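PDB 6JU8: tyrosinase from Aspergillus oryzae, which probably catalyses the copper-dependent oxidation of L-tyrosine and L-dopa by dioxygen to L-dopaquinone, as in melanin biosynthesis. Local coordinates for residues Pro74-Asp79 against Glu210-Ile215; Asn100-Thr105 against Ser393-Asp398; Pro171-Met176 against Asn195-Phe200; Gln272-Trp277 against Asn324-Glu329. The protein carries 1 engineered substitution. All blocks are in the same frame, centred on the assembly; numbering follows the deposited sequence.

Contact 1: Pro74-Asp79 against Glu210-Ile215; sequences PWTEWD and ERPYAI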
# COMPACT_ATOMS: atom_id res chain seq x y z
N PRO A 74 20.22 -14.97 0.99
CA PRO A 74 20.58 -16.04 0.05
C PRO A 74 21.54 -17.10 0.55
O PRO A 74 22.08 -17.89 -0.24
CB PRO A 74 21.25 -15.25 -1.10
CG PRO A 74 21.88 -14.08 -0.39
CD PRO A 74 20.91 -13.69 0.69
N TRP A 75 21.77 -17.16 1.85
CA TRP A 75 22.51 -18.23 2.50
C TRP A 75 24.00 -18.18 2.18
O TRP A 75 24.60 -19.22 1.89
CB TRP A 75 21.89 -19.59 2.13
CG TRP A 75 20.41 -19.66 2.37
CD1 TRP A 75 19.74 -19.48 3.55
CD2 TRP A 75 19.43 -19.97 1.39
NE1 TRP A 75 18.38 -19.65 3.36
CE2 TRP A 75 18.17 -19.94 2.03
CE3 TRP A 75 19.49 -20.25 0.02
CZ2 TRP A 75 16.96 -20.19 1.36
CZ3 TRP A 75 18.31 -20.49 -0.64
CH2 TRP A 75 17.07 -20.47 0.02
N THR A 76 24.60 -17.00 2.27
CA THR A 76 26.00 -16.82 1.95
C THR A 76 26.84 -16.60 3.22
O THR A 76 26.32 -16.45 4.31
CB THR A 76 26.25 -15.61 1.03
OG1 THR A 76 26.01 -14.40 1.77
CG2 THR A 76 25.33 -15.59 -0.17
N GLU A 77 28.15 -16.51 3.01
CA GLU A 77 29.09 -16.12 4.04
C GLU A 77 28.79 -14.72 4.58
O GLU A 77 28.21 -13.89 3.89
CB GLU A 77 30.54 -16.18 3.54
CG GLU A 77 30.94 -15.02 2.66
CD GLU A 77 31.45 -13.80 3.40
OE1 GLU A 77 32.11 -13.82 4.47
OE2 GLU A 77 31.18 -12.71 2.88
N TRP A 78 29.17 -14.52 5.84
CA TRP A 78 29.19 -13.18 6.41
C TRP A 78 30.35 -13.12 7.40
O TRP A 78 30.58 -14.08 8.15
CB TRP A 78 27.85 -12.83 7.09
CG TRP A 78 27.85 -11.38 7.51
CD1 TRP A 78 27.55 -10.30 6.73
CD2 TRP A 78 28.16 -10.86 8.80
NE1 TRP A 78 27.66 -9.15 7.46
CE2 TRP A 78 28.03 -9.45 8.74
CE3 TRP A 78 28.53 -11.46 10.02
CZ2 TRP A 78 28.27 -8.62 9.84
CZ3 TRP A 78 28.76 -10.63 11.09
CH2 TRP A 78 28.63 -9.25 11.00
N ASP A 79 31.08 -12.02 7.40
CA ASP A 79 32.20 -11.81 8.32
C ASP A 79 33.18 -12.97 8.34
O ASP A 79 33.77 -13.31 9.36
CB ASP A 79 31.73 -11.49 9.74
CG ASP A 79 32.72 -10.58 10.47
OD1 ASP A 79 33.45 -9.83 9.79
OD2 ASP A 79 32.74 -10.64 11.72
N GLU A 210 23.53 -10.39 -8.57
CA GLU A 210 24.71 -11.16 -8.94
C GLU A 210 24.97 -12.30 -7.97
O GLU A 210 24.70 -12.20 -6.76
CB GLU A 210 25.92 -10.23 -8.99
CG GLU A 210 26.29 -9.59 -7.67
CD GLU A 210 27.71 -9.04 -7.69
OE1 GLU A 210 28.34 -8.99 -6.60
OE2 GLU A 210 28.21 -8.69 -8.77
N ARG A 211 25.52 -13.39 -8.49
CA ARG A 211 25.91 -14.52 -7.65
C ARG A 211 26.90 -14.09 -6.58
O ARG A 211 27.77 -13.26 -6.86
CB ARG A 211 26.57 -15.62 -8.51
N PRO A 212 26.82 -14.65 -5.37
CA PRO A 212 25.87 -15.67 -4.94
C PRO A 212 24.65 -15.12 -4.21
O PRO A 212 24.09 -15.81 -3.34
CB PRO A 212 26.74 -16.45 -3.93
CG PRO A 212 27.56 -15.40 -3.27
CD PRO A 212 27.81 -14.33 -4.31
N TYR A 213 24.20 -13.91 -4.51
CA TYR A 213 23.25 -13.18 -3.68
C TYR A 213 21.80 -13.27 -4.15
O TYR A 213 20.93 -12.72 -3.46
CB TYR A 213 23.62 -11.70 -3.60
CG TYR A 213 25.00 -11.52 -3.00
CD1 TYR A 213 25.21 -11.83 -1.66
CD2 TYR A 213 26.09 -11.09 -3.74
CE1 TYR A 213 26.43 -11.70 -1.06
CE2 TYR A 213 27.33 -10.95 -3.15
CZ TYR A 213 27.50 -11.26 -1.81
OH TYR A 213 28.73 -11.12 -1.21
N ALA A 214 21.52 -13.89 -5.28
CA ALA A 214 20.14 -13.94 -5.77
C ALA A 214 19.22 -14.64 -4.78
O ALA A 214 19.54 -15.69 -4.19
CB ALA A 214 20.08 -14.66 -7.12
N ILE A 215 18.05 -14.04 -4.56
CA ILE A 215 17.00 -14.58 -3.70
C ILE A 215 16.12 -15.49 -4.54
O ILE A 215 15.53 -15.05 -5.52
CB ILE A 215 16.15 -13.44 -3.10
CG1 ILE A 215 16.97 -12.41 -2.32
CG2 ILE A 215 15.01 -14.00 -2.24
CD1 ILE A 215 17.59 -12.92 -1.05
O HOH W 1 24.31 -18.42 -1.91
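Pro74 and Ile215 mark the closest backbone approach of two irregular loop segments, their CA atoms 5.4 Å apart; further along, the CA of Thr76 stands 7.0 Å from the CA of Pro212. Each segment contains a cis proline, Pro74 in one and Pro212 in the other. No direct hydrogen bond crosses between them, but a water donates to Pro74 O at 2.8 Å and to Pro212 O at 3.0 Å, bridging the two carbonyls. The pyrrolidine ring of Pro74 lies against the backbone of the 210-215 segment. Its CB meets Tyr213 O at 3.5 Å and sits almost as near Ala214 O, its CG comes to the edge of the Tyr213 ring close to the ring plane, and its CD touches Ile215 CD1 at 3.8 Å. Residues 74-79 follow helix 64-69 and the copper ligand His71 in the common central domain of tyrosinases. That helix lies along the contact: Phe65 touches both Pro74 and Ile215, while Arg66 touches Tyr213 and forms a salt bridge with Glu77 OE2. Thr76 crosses Pro212 and Tyr213 at about right angles. With CG2 anti to the carbonyl carbon, its methyl meets Pro212 O at 3.4 Å and the CG of the same proline. The other branch, OG1, approaches Tyr213 CE1 obliquely at 3.9 Å.

Contact 2: Asn100-Thr105 against Ser393-Asp398; sequences NYTFPT and SWFNDD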
# COMPACT_ATOMS: atom_id res chain seq x y z
N ASN A 100 15.30 -23.63 18.64
CA ASN A 100 16.23 -24.06 19.68
C ASN A 100 16.26 -23.03 20.79
O ASN A 100 15.85 -21.88 20.59
CB ASN A 100 17.62 -24.29 19.11
CG ASN A 100 18.47 -25.27 19.90
OD1 ASN A 100 18.03 -25.81 20.93
ND2 ASN A 100 19.69 -25.48 19.43
N TYR A 101 16.80 -23.42 21.94
CA TYR A 101 16.76 -22.60 23.15
C TYR A 101 17.64 -21.36 23.07
O TYR A 101 17.52 -20.46 23.90
CB TYR A 101 17.13 -23.46 24.37
CG TYR A 101 16.32 -24.73 24.36
CD1 TYR A 101 14.95 -24.67 24.59
CD2 TYR A 101 16.91 -25.97 24.10
CE1 TYR A 101 14.18 -25.82 24.58
CE2 TYR A 101 16.14 -27.12 24.10
CZ TYR A 101 14.79 -27.04 24.32
OH TYR A 101 13.97 -28.15 24.32
N THR A 102 18.54 -21.31 22.10
CA THR A 102 19.33 -20.11 21.81
C THR A 102 18.59 -19.15 20.89
O THR A 102 19.16 -18.13 20.51
CB THR A 102 20.69 -20.54 21.22
OG1 THR A 102 20.40 -21.50 20.19
CG2 THR A 102 21.62 -21.16 22.25
N PHE A 103 17.34 -19.42 20.54
CA PHE A 103 16.58 -18.44 19.74
C PHE A 103 16.65 -17.06 20.35
O PHE A 103 16.96 -16.09 19.64
CB PHE A 103 15.14 -18.96 19.56
CG PHE A 103 14.15 -17.88 19.20
CD1 PHE A 103 14.08 -17.42 17.88
CD2 PHE A 103 13.32 -17.31 20.17
CE1 PHE A 103 13.21 -16.41 17.52
CE2 PHE A 103 12.47 -16.27 19.81
CZ PHE A 103 12.44 -15.81 18.50
N PRO A 104 16.38 -16.83 21.63
CA PRO A 104 16.41 -15.43 22.11
C PRO A 104 17.81 -14.85 22.13
O PRO A 104 17.97 -13.63 21.93
CB PRO A 104 15.87 -15.55 23.55
CG PRO A 104 15.08 -16.83 23.54
CD PRO A 104 15.87 -17.77 22.66
N THR A 105 18.84 -15.67 22.41
CA THR A 105 20.17 -15.07 22.57
C THR A 105 20.83 -14.82 21.23
O THR A 105 21.50 -13.79 21.04
CB THR A 105 21.04 -15.94 23.50
OG1 THR A 105 20.93 -17.28 23.02
CG2 THR A 105 20.52 -15.85 24.93
N SER A 393 16.64 -18.61 35.91
CA SER A 393 16.14 -19.49 34.86
C SER A 393 16.86 -19.21 33.56
O SER A 393 16.50 -18.28 32.84
CB SER A 393 14.63 -19.31 34.67
OG SER A 393 13.92 -19.67 35.85
N TRP A 394 17.91 -19.96 33.26
CA TRP A 394 18.82 -19.61 32.18
C TRP A 394 19.61 -20.85 31.76
O TRP A 394 20.59 -21.24 32.41
CB TRP A 394 19.81 -18.54 32.62
CG TRP A 394 20.72 -18.04 31.53
CD1 TRP A 394 22.02 -18.38 31.31
CD2 TRP A 394 20.38 -17.08 30.51
NE1 TRP A 394 22.52 -17.71 30.23
CE2 TRP A 394 21.54 -16.90 29.71
CE3 TRP A 394 19.23 -16.36 30.19
CZ2 TRP A 394 21.58 -16.02 28.61
CZ3 TRP A 394 19.24 -15.49 29.11
CH2 TRP A 394 20.41 -15.35 28.35
N PHE A 395 19.15 -21.51 30.70
CA PHE A 395 19.87 -22.63 30.12
C PHE A 395 20.22 -23.70 31.14
O PHE A 395 21.25 -24.36 30.98
CB PHE A 395 21.12 -22.17 29.35
CG PHE A 395 20.80 -21.35 28.12
CD1 PHE A 395 20.67 -19.96 28.18
CD2 PHE A 395 20.60 -21.95 26.89
CE1 PHE A 395 20.35 -19.19 27.08
CE2 PHE A 395 20.30 -21.20 25.77
CZ PHE A 395 20.16 -19.81 25.84
N ASN A 396 19.37 -23.93 32.13
CA ASN A 396 19.75 -24.81 33.24
C ASN A 396 18.69 -25.86 33.51
O ASN A 396 18.85 -26.66 34.43
CB ASN A 396 20.11 -24.02 34.50
CG ASN A 396 18.96 -23.20 35.03
OD1 ASN A 396 18.13 -22.70 34.26
ND2 ASN A 396 18.88 -23.02 36.34
N ASP A 397 17.62 -25.95 32.71
CA ASP A 397 16.78 -27.14 32.78
C ASP A 397 17.41 -28.26 31.96
O ASP A 397 18.37 -28.06 31.22
CB ASP A 397 15.37 -26.83 32.26
CG ASP A 397 15.45 -26.32 30.83
OD1 ASP A 397 15.65 -25.10 30.63
OD2 ASP A 397 15.39 -27.17 29.90
N ASP A 398 16.87 -29.47 32.12
CA ASP A 398 17.49 -30.65 31.51
C ASP A 398 17.54 -30.59 30.00
O ASP A 398 18.41 -31.17 29.34
CB ASP A 398 16.76 -31.91 31.98
CG ASP A 398 16.96 -32.17 33.46
OD1 ASP A 398 17.98 -31.75 34.04
OD2 ASP A 398 16.05 -32.79 34.04
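Tyr101, Thr102 and Thr105 receive the ring of Phe395 where the chain turns into helix 103-129. A type I beta turn from Asn100 to Phe103 leads into this helix; the turn and the first turns of the helix fall in the tyrosinase copper-binding motif, with the ligand His98 just before the turn and His107 in the helix. Asn100 opens the turn: its O accepts from Phe103 N, and its OD1 takes a weak bond from Tyr101 N. At Tyr101 the backbone does most of the touching. Its O lies 3.3 Å from Phe395 CZ, oblique to the ring; the hydrogen bond to this oxygen comes from Trp298 NE1. Tyr101 CB packs on Phe395 CE2, while the phenol leads away. Thr102 meets the ring at about a right angle, its CG2 3.8 Å from Phe395 CE2. Phe103 turns from this contact toward the copper site, where its ring meets those of His107 and His332. Thr105 points back at the two aromatics and meets both obliquely. With OG1 between the backbone N and the carbonyl carbon (chi1 49°), the hydroxyl lies 3.9 Å from Phe395 CZ and is hydrogen-bonded with Ser426 OG, while CG2 is left to meet the indole of Trp394. The two rings are themselves fitted together: Phe395 CD1 stands 3.5 Å above one face of the Trp394 ring, and Trp394 CG lies at the Phe395 edge, in plane. The indole NE1 is hydrogen-bonded to Asp427 OD1, and at its far end Trp394 CH2 lies 3.5 Å from Thr105 CG2.

Contact 3: Pro171-Met176 against Asn195-Phe200; sequences PILVTM and NPLYRF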
# COMPACT_ATOMS: atom_id res chain seq x y z
N PRO A 171 3.69 0.03 13.82
CA PRO A 171 4.16 1.39 14.19
C PRO A 171 3.68 2.45 13.20
O PRO A 171 3.68 2.25 11.97
CB PRO A 171 5.68 1.27 14.04
CG PRO A 171 5.96 -0.17 14.31
CD PRO A 171 4.80 -0.93 13.68
N ILE A 172 3.37 3.61 13.76
CA ILE A 172 3.06 4.78 12.93
C ILE A 172 4.08 4.91 11.80
O ILE A 172 3.74 5.02 10.61
CB ILE A 172 3.04 6.07 13.77
CG1 ILE A 172 1.97 6.06 14.87
CG2 ILE A 172 2.84 7.28 12.87
CD1 ILE A 172 2.20 7.07 15.98
N LEU A 173 5.35 4.94 12.21
CA LEU A 173 6.38 5.32 11.23
C LEU A 173 6.51 4.25 10.16
O LEU A 173 6.86 4.54 9.02
CB LEU A 173 7.69 5.57 12.01
CG LEU A 173 8.89 6.01 11.20
CD1 LEU A 173 8.60 7.30 10.44
CD2 LEU A 173 10.09 6.23 12.12
N VAL A 174 6.24 2.98 10.50
CA VAL A 174 6.35 1.92 9.49
C VAL A 174 5.33 2.08 8.39
O VAL A 174 5.53 1.61 7.26
CB VAL A 174 6.25 0.57 10.22
CG1 VAL A 174 5.77 -0.56 9.36
CG2 VAL A 174 7.59 0.20 10.88
N THR A 175 4.21 2.76 8.68
CA THR A 175 3.12 2.87 7.71
C THR A 175 3.22 4.13 6.86
O THR A 175 2.32 4.33 6.05
CB THR A 175 1.74 2.81 8.39
OG1 THR A 175 1.51 3.95 9.23
CG2 THR A 175 1.63 1.54 9.24
N MET A 176 4.27 4.91 7.01
CA MET A 176 4.42 6.18 6.28
C MET A 176 5.40 6.04 5.12
O MET A 176 6.58 5.74 5.31
CB MET A 176 4.99 7.25 7.24
CG MET A 176 4.00 7.71 8.29
SD MET A 176 4.78 8.62 9.64
CE MET A 176 5.73 9.82 8.71
N ASN A 195 10.92 6.97 3.32
CA ASN A 195 11.13 6.44 4.66
C ASN A 195 11.78 5.07 4.62
O ASN A 195 11.16 4.13 4.12
CB ASN A 195 9.75 6.36 5.32
CG ASN A 195 9.82 5.79 6.72
OD1 ASN A 195 10.92 5.54 7.27
ND2 ASN A 195 8.66 5.51 7.27
N PRO A 196 13.01 4.91 5.11
CA PRO A 196 13.69 3.60 5.00
C PRO A 196 13.10 2.53 5.92
O PRO A 196 13.50 1.36 5.78
CB PRO A 196 15.14 3.93 5.36
CG PRO A 196 14.97 5.06 6.36
CD PRO A 196 13.85 5.90 5.80
N LEU A 197 12.16 2.91 6.80
CA LEU A 197 11.49 1.91 7.62
C LEU A 197 10.24 1.35 6.95
O LEU A 197 9.66 0.36 7.43
CB LEU A 197 11.12 2.49 8.99
CG LEU A 197 12.31 2.83 9.89
CD1 LEU A 197 11.80 3.66 11.04
CD2 LEU A 197 13.00 1.55 10.34
N TYR A 198 9.80 1.95 5.85
CA TYR A 198 8.55 1.53 5.22
C TYR A 198 8.66 0.22 4.46
O TYR A 198 7.73 -0.56 4.39
CB TYR A 198 8.11 2.65 4.29
CG TYR A 198 6.85 2.55 3.50
CD1 TYR A 198 5.60 2.58 4.13
CD2 TYR A 198 6.87 2.47 2.11
CE1 TYR A 198 4.42 2.52 3.42
CE2 TYR A 198 5.69 2.42 1.37
CZ TYR A 198 4.48 2.44 2.04
OH TYR A 198 3.32 2.38 1.30
N ARG A 199 9.84 0.01 3.86
CA ARG A 199 10.08 -1.12 3.00
C ARG A 199 11.58 -1.15 2.70
O ARG A 199 12.26 -0.16 3.00
CB ARG A 199 9.30 -1.11 1.69
CG ARG A 199 9.57 0.07 0.77
CD ARG A 199 10.69 -0.14 -0.24
NE ARG A 199 10.66 0.99 -1.20
CZ ARG A 199 9.86 0.98 -2.25
NH1 ARG A 199 9.06 -0.06 -2.45
NH2 ARG A 199 9.84 2.01 -3.09
N PHE A 200 12.04 -2.24 2.10
CA PHE A 200 13.38 -2.27 1.54
C PHE A 200 13.28 -2.80 0.11
O PHE A 200 12.57 -3.79 -0.14
CB PHE A 200 14.32 -3.14 2.38
CG PHE A 200 15.68 -3.34 1.72
CD1 PHE A 200 16.56 -2.28 1.64
CD2 PHE A 200 16.04 -4.57 1.22
CE1 PHE A 200 17.80 -2.44 1.03
CE2 PHE A 200 17.28 -4.76 0.60
CZ PHE A 200 18.16 -3.69 0.54
O HOH W 2 5.33 -0.80 5.82
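Asn195 reaches across to the carbonyls of Leu173 and Met176, its side chain extended with CG anti to the backbone N (chi1 179°). CB already lies 3.2 Å from Met176 O, and CG follows close to the same oxygen. At the tip, ND2 donates to Met176 O at 2.9 Å; the N-H...O angle is 156°, and donor and acceptor each lie in the other's amide or carbonyl plane. A second, weak bond runs from ND2 to Leu173 O, short at 2.7 Å but strongly bent. The other branch turns home: OD1 accepts from Leu197 N, forming an Asx turn. Leu197 then points at the 3-10 segment 173-175, and its CD1 presses on Leu173 CD2 at 3.3 Å, closer than two methyl carbons normally pack. The Tyr198 ring offers its edge to Val174 O, with CD1 3.3 Å from that oxygen. A water lies 2.8 Å from both Val174 O and Tyr198 O. The segments flank strands 178-182 and 190-194, joining the two ends of that excursion, and Ile172, Thr175 and Met176 also pack on Asp249 and Val250 of the second subunit. One sound bond to Met176 O, one weak bond to Leu173 O and the OD1 bond together should restrain the buried amide's rotation and tie the 3-10 segment and the residue after it to the loop following strand 190-194.

Contact 4: Gln272-Trp277 against Asn324-Glu329; sequences QNLDGW and NWMNLE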
# COMPACT_ATOMS: atom_id res chain seq x y z
N GLN A 272 -1.29 -22.48 15.87
CA GLN A 272 -1.28 -23.68 16.71
C GLN A 272 -2.70 -24.17 17.01
O GLN A 272 -3.65 -23.40 16.99
CB GLN A 272 -0.56 -23.37 18.02
CG GLN A 272 0.94 -23.17 17.92
CD GLN A 272 1.27 -21.71 17.63
OE1 GLN A 272 0.42 -20.88 17.30
NE2 GLN A 272 2.55 -21.41 17.70
N ASN A 273 -2.79 -25.48 17.26
CA ASN A 273 -4.03 -26.12 17.72
C ASN A 273 -4.31 -25.72 19.16
O ASN A 273 -3.55 -26.13 20.05
CB ASN A 273 -3.86 -27.62 17.59
CG ASN A 273 -4.95 -28.46 18.22
OD1 ASN A 273 -6.03 -27.95 18.52
ND2 ASN A 273 -4.68 -29.75 18.41
N LEU A 274 -5.35 -24.93 19.41
CA LEU A 274 -5.69 -24.48 20.76
C LEU A 274 -6.89 -25.26 21.31
O LEU A 274 -7.57 -24.88 22.27
CB LEU A 274 -5.93 -22.98 20.82
CG LEU A 274 -4.77 -22.04 20.45
CD1 LEU A 274 -5.09 -20.59 20.81
CD2 LEU A 274 -3.45 -22.46 21.10
N ASP A 275 -7.18 -26.41 20.70
CA ASP A 275 -8.29 -27.23 21.18
C ASP A 275 -8.04 -27.54 22.65
O ASP A 275 -6.94 -27.94 23.05
CB ASP A 275 -8.41 -28.48 20.32
CG ASP A 275 -9.68 -29.27 20.44
OD1 ASP A 275 -10.75 -28.73 20.79
OD2 ASP A 275 -9.63 -30.50 20.17
N GLY A 276 -9.05 -27.38 23.51
CA GLY A 276 -8.88 -27.74 24.92
C GLY A 276 -8.42 -26.58 25.78
O GLY A 276 -8.39 -26.69 27.01
N TRP A 277 -8.06 -25.44 25.18
CA TRP A 277 -7.63 -24.28 25.96
C TRP A 277 -8.78 -23.64 26.71
O TRP A 277 -9.93 -23.79 26.33
CB TRP A 277 -6.99 -23.22 25.06
CG TRP A 277 -5.54 -23.45 24.78
CD1 TRP A 277 -4.92 -24.61 24.41
CD2 TRP A 277 -4.52 -22.45 24.84
NE1 TRP A 277 -3.56 -24.39 24.24
CE2 TRP A 277 -3.29 -23.06 24.50
CE3 TRP A 277 -4.54 -21.08 25.16
CZ2 TRP A 277 -2.09 -22.37 24.47
CZ3 TRP A 277 -3.33 -20.39 25.12
CH2 TRP A 277 -2.13 -21.03 24.79
N ASN A 324 -2.50 -23.33 28.34
CA ASN A 324 -3.10 -22.02 28.48
C ASN A 324 -2.04 -20.92 28.49
O ASN A 324 -2.29 -19.78 28.88
CB ASN A 324 -3.98 -21.96 29.72
CG ASN A 324 -5.22 -22.82 29.52
OD1 ASN A 324 -5.71 -23.01 28.41
ND2 ASN A 324 -5.74 -23.36 30.62
N TRP A 325 -0.85 -21.22 27.98
CA TRP A 325 0.13 -20.17 27.67
C TRP A 325 0.95 -20.65 26.48
O TRP A 325 1.02 -21.85 26.20
CB TRP A 325 1.03 -19.81 28.86
CG TRP A 325 1.86 -20.96 29.34
CD1 TRP A 325 1.50 -21.89 30.28
CD2 TRP A 325 3.18 -21.31 28.91
NE1 TRP A 325 2.52 -22.80 30.46
CE2 TRP A 325 3.56 -22.47 29.63
CE3 TRP A 325 4.10 -20.79 27.99
CZ2 TRP A 325 4.80 -23.10 29.47
CZ3 TRP A 325 5.32 -21.41 27.83
CH2 TRP A 325 5.66 -22.56 28.57
N MET A 326 1.60 -19.70 25.82
CA MET A 326 2.39 -19.96 24.62
C MET A 326 3.79 -19.39 24.79
O MET A 326 3.93 -18.28 25.30
CB MET A 326 1.69 -19.33 23.42
CG MET A 326 2.41 -19.51 22.10
SD MET A 326 1.43 -18.86 20.74
CE MET A 326 0.08 -20.02 20.66
N ASN A 327 4.83 -20.12 24.39
CA ASN A 327 6.20 -19.66 24.57
C ASN A 327 6.54 -18.45 23.68
O ASN A 327 5.84 -18.11 22.73
CB ASN A 327 7.16 -20.83 24.32
CG ASN A 327 7.19 -21.28 22.89
OD1 ASN A 327 7.78 -20.61 22.04
ND2 ASN A 327 6.58 -22.42 22.58
N LEU A 328 7.66 -17.80 24.01
CA LEU A 328 8.10 -16.60 23.32
C LEU A 328 8.26 -16.79 21.81
O LEU A 328 7.83 -15.97 20.98
CB LEU A 328 9.47 -16.18 23.88
CG LEU A 328 10.13 -14.97 23.20
CD1 LEU A 328 9.45 -13.69 23.68
CD2 LEU A 328 11.62 -14.96 23.50
N GLU A 329 8.89 -17.91 21.42
CA GLU A 329 9.18 -18.11 20.00
C GLU A 329 7.88 -18.34 19.23
O GLU A 329 7.73 -17.80 18.12
CB GLU A 329 10.11 -19.31 19.82
CG GLU A 329 10.58 -19.48 18.38
CD GLU A 329 11.63 -20.56 18.21
OE1 GLU A 329 11.90 -21.37 19.12
OE2 GLU A 329 12.17 -20.61 17.08
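Trp277 lies flat against the backbone of Asn324, whose CA sits 3.7 Å from the centroid of the six-membered ring and only 10° off the ring normal, a CH-pi contact. The opposite face of the indole is covered by Leu274 CD2 from its own type II turn (Leu274 to Trp277), so the ring is sandwiched. The Asn324 and Trp277 side chains run antiparallel past each other, the amide plane 81° from the ring. Asn324 OD1 lies 3.4 Å from Trp277 CA and accepts a hydrogen bond from Asp278 N. At the far rim, Trp277 CH2 approaches Trp325 N obliquely at 3.4 Å. Met326 comes in beside it, extended until a bend at chi3 (-69°) brings CE to Gln272 OE1 at 3.5 Å. That carboxamide is held by both polar atoms, OE1 by Asn334 ND2 of helix 328-340 and NE2 by Glu311 OE2. The contact thus joins the 272-277 loop to the lead-in of helix 328-340, which bears the copper ligands His332 and His336. No hydrogen bond crosses directly between the segments; cohesion comes from CH-pi and van der Waals contacts. Asn324 N is buried with no polar partner in the model, probably a small cost borne by the ring packing.

Contacts 1, 3 and 4 lie within the common central domain of tyrosinases; contact 2 joins the start of helix 103-129 to the loop after helix 371-389. Along the chain, contact 3 falls between the segments of contact 1, contact 4 between those of contact 2, and contacts 1 and 2 alternate. Contacts 2 and 4 have centres 19 Å apart and touch where Phe103 and Pro104 pack on Leu328 and Glu329, so the starts of helices 103-129 and 328-340, which supply ligands to different coppers, meet directly. Contact 3, across the chain's centre from contact 2 (centres 33 Å apart), reaches the second subunit; contact 1 lies 25 Å from it between centres, nearest atoms about 8 Å apart without touching.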